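Tight junction protein ZO-3 (Homo sapiens, PDB 3KFV) links tight junction membrane proteins such as claudins and occludin to the actin cytoskeleton as a scaffold, represented here by its SH3 and guanylate kinase-like domains. Local coordinates at residues G129-P132 against P133-V137. Numbering follows the deposited sequence.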
ATOM      1  N   GLY A 129      13.056  -8.179  -9.960  1.00 44.14           N
ATOM      2  CA  GLY A 129      12.697  -6.943 -10.635  1.00 38.77           C
ATOM      3  C   GLY A 129      13.872  -6.262 -11.320  1.00 43.40           C
ATOM      4  O   GLY A 129      13.687  -5.393 -12.174  1.00 42.36           O
ATOM      5  N   ARG A 130      15.085  -6.663 -10.946  1.00 46.88           N
ATOM      6  CA  ARG A 130      16.311  -6.072 -11.492  1.00 45.32           C
ATOM      7  C   ARG A 130      16.437  -4.580 -11.178  1.00 46.93           C
ATOM      8  O   ARG A 130      17.022  -3.824 -11.960  1.00 46.91           O
ATOM      9  CB  ARG A 130      16.405  -6.289 -13.004  1.00 42.92           C
ATOM     10  CG  ARG A 130      16.614  -7.734 -13.423  1.00 49.19           C
ATOM     11  CD  ARG A 130      16.479  -7.881 -14.940  1.00 51.31           C
ATOM     12  N   TYR A 131      15.887  -4.155 -10.043  1.00 41.61           N
ATOM     13  CA  TYR A 131      16.021  -2.766  -9.620  1.00 41.98           C
ATOM     14  C   TYR A 131      17.462  -2.440  -9.220  1.00 41.09           C
ATOM     15  O   TYR A 131      18.142  -3.266  -8.607  1.00 38.53           O
ATOM     16  CB  TYR A 131      15.111  -2.471  -8.432  1.00 38.26           C
ATOM     17  CG  TYR A 131      13.652  -2.707  -8.671  1.00 38.55           C
ATOM     18  CD1 TYR A 131      12.970  -2.017  -9.665  1.00 44.81           C
ATOM     19  CD2 TYR A 131      12.939  -3.601  -7.882  1.00 41.47           C
ATOM     20  CE1 TYR A 131      11.620  -2.225  -9.880  1.00 40.74           C
ATOM     21  CE2 TYR A 131      11.588  -3.815  -8.089  1.00 41.72           C
ATOM     22  CZ  TYR A 131      10.936  -3.123  -9.087  1.00 40.21           C
ATOM     23  OH  TYR A 131       9.592  -3.331  -9.292  1.00 46.98           O
ATOM     24  N   PRO A 132      17.922  -1.221  -9.546  1.00 39.81           N
ATOM     25  CA  PRO A 132      19.242  -0.753  -9.120  1.00 38.99           C
ATOM     26  C   PRO A 132      19.154  -0.184  -7.705  1.00 40.95           C
ATOM     27  O   PRO A 132      18.052   0.134  -7.250  1.00 37.50           O
ATOM     28  CB  PRO A 132      19.551   0.380 -10.106  1.00 38.67           C
ATOM     29  CG  PRO A 132      18.285   0.576 -10.951  1.00 36.66           C
ATOM     30  CD  PRO A 132      17.188  -0.178 -10.279  1.00 39.37           C
ATOM     31  N   PRO A 133      20.298  -0.065  -7.013  1.00 41.62           N
ATOM     32  CA  PRO A 133      20.328   0.528  -5.672  1.00 36.84           C
ATOM     33  C   PRO A 133      19.522   1.824  -5.620  1.00 38.31           C
ATOM     34  O   PRO A 133      18.728   2.021  -4.698  1.00 37.63           O
ATOM     35  CB  PRO A 133      21.812   0.817  -5.460  1.00 39.62           C
ATOM     36  CG  PRO A 133      22.502  -0.242  -6.255  1.00 38.69           C
ATOM     37  CD  PRO A 133      21.632  -0.508  -7.455  1.00 37.36           C
ATOM     38  N   TYR A 134      19.733   2.698  -6.601  1.00 39.19           N
ATOM     39  CA  TYR A 134      18.951   3.920  -6.716  1.00 34.74           C
ATOM     40  C   TYR A 134      18.170   3.896  -8.015  1.00 39.84           C
ATOM     41  O   TYR A 134      18.728   3.624  -9.088  1.00 39.26           O
ATOM     42  CB  TYR A 134      19.843   5.162  -6.705  1.00 34.27           C
ATOM     43  CG  TYR A 134      20.289   5.627  -5.338  1.00 36.88           C
ATOM     44  CD1 TYR A 134      19.757   5.074  -4.177  1.00 36.94           C
ATOM     45  CD2 TYR A 134      21.225   6.646  -5.211  1.00 39.04           C
ATOM     46  CE1 TYR A 134      20.164   5.508  -2.927  1.00 35.43           C
ATOM     47  CE2 TYR A 134      21.637   7.087  -3.968  1.00 41.07           C
ATOM     48  CZ  TYR A 134      21.106   6.518  -2.830  1.00 39.95           C
ATOM     49  OH  TYR A 134      21.518   6.972  -1.599  1.00 38.67           O
ATOM     50  N   GLU A 135      16.879   4.196  -7.920  1.00 37.46           N
ATOM     51  CA  GLU A 135      16.013   4.239  -9.089  1.00 33.78           C
ATOM     52  C   GLU A 135      15.382   5.613  -9.175  1.00 31.90           C
ATOM     53  O   GLU A 135      14.590   5.990  -8.315  1.00 36.84           O
ATOM     54  CB  GLU A 135      14.920   3.178  -8.965  1.00 33.64           C
ATOM     55  CG  GLU A 135      14.060   3.006 -10.192  1.00 33.89           C
ATOM     56  CD  GLU A 135      12.743   2.309  -9.891  1.00 43.98           C
ATOM     57  OE1 GLU A 135      12.005   1.975 -10.850  1.00 48.46           O
ATOM     58  OE2 GLU A 135      12.435   2.101  -8.694  1.00 43.16           O
ATOM     59  N   ARG A 136      15.738   6.378 -10.196  1.00 30.99           N
ATOM     60  CA  ARG A 136      15.095   7.670 -10.399  1.00 31.81           C
ATOM     61  C   ARG A 136      13.627   7.458 -10.743  1.00 31.33           C
ATOM     62  O   ARG A 136      13.299   6.676 -11.637  1.00 32.71           O
ATOM     63  CB  ARG A 136      15.808   8.470 -11.493  1.00 32.05           C
ATOM     64  CG  ARG A 136      17.187   8.981 -11.085  1.00 29.49           C
ATOM     65  CD  ARG A 136      17.744   9.992 -12.085  1.00 36.28           C
ATOM     66  NE  ARG A 136      16.825  11.105 -12.316  1.00 38.95           N
ATOM     67  CZ  ARG A 136      17.170  12.269 -12.859  1.00 38.13           C
ATOM     68  NH1 ARG A 136      18.425  12.490 -13.230  1.00 39.20           N
ATOM     69  NH2 ARG A 136      16.258  13.218 -13.024  1.00 35.84           N
ATOM     70  N   VAL A 137      12.744   8.141 -10.018  1.00 32.12           N
ATOM     71  CA  VAL A 137      11.303   8.009 -10.232  1.00 31.10           C
ATOM     72  C   VAL A 137      10.640   9.366 -10.469  1.00 31.51           C
ATOM     73  O   VAL A 137      11.147  10.402 -10.042  1.00 34.09           O
ATOM     74  CB  VAL A 137      10.590   7.315  -9.029  1.00 29.19           C
ATOM     75  CG1 VAL A 137      10.969   5.850  -8.933  1.00 27.94           C
ATOM     76  CG2 VAL A 137      10.895   8.036  -7.731  1.00 28.15           C
TER
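Glu135 OE2 lies 4.3 Å from Tyr131 CD1, oblique to the ring, and is gripped from strand 5-9 and the residue just beyond it: Arg8 makes a salt bridge to it through NE, a hydrogen bond joins it to His10 NE2, and the same two residues hold Tyr131, whose ring stacks on His10 and takes a cation-pi contact from Arg8. The carboxylate gets there on a fully extended side chain, with CG opposite the backbone N (chi1 -173°). On one face of the tyrosine, Gly129 O sits 4.2 Å above the ring plane, shifted toward the rim.

Between the aromatic ring and the strand, the chain turns through two consecutive prolines. Pro132 CB and Pro133 CD are 3.5 Å apart, a closeness that follows from the Pro-Pro bond itself. Farther along, Pro132 CG reaches to 3.6 Å from Tyr134 O. Its CD comes within 4.3 Å of Glu135 CB. Pro132 thus lies along the inside of the bend, between Tyr131 and the start of strand 134-141. Just upstream, Arg130 ends helix 123-129 in a Schellman motif with positive phi (62°).

Once the strand begins, its side chains alternate: Tyr134 turns away from the loop, whereas the CB of Glu135 points back toward it and the carboxylate ends beside Tyr131. Strand 134-141 pairs antiparallel with strands 5-9 and 294-298, the split SH3 arrangement of MAGUK proteins, with the guanylate kinase-like domain inserted between 134-141 and 294-298, and on this sheet Tyr134 meets the Trp49 ring at about 30° and hydrogen-bonds Pro67 O through OH.

With a guanidinium and an imidazole on one oxygen of a buried carboxylate, Glu135 is probably ionised, and the shared Arg8 and His10 tie its position to that of the Tyr131 ring.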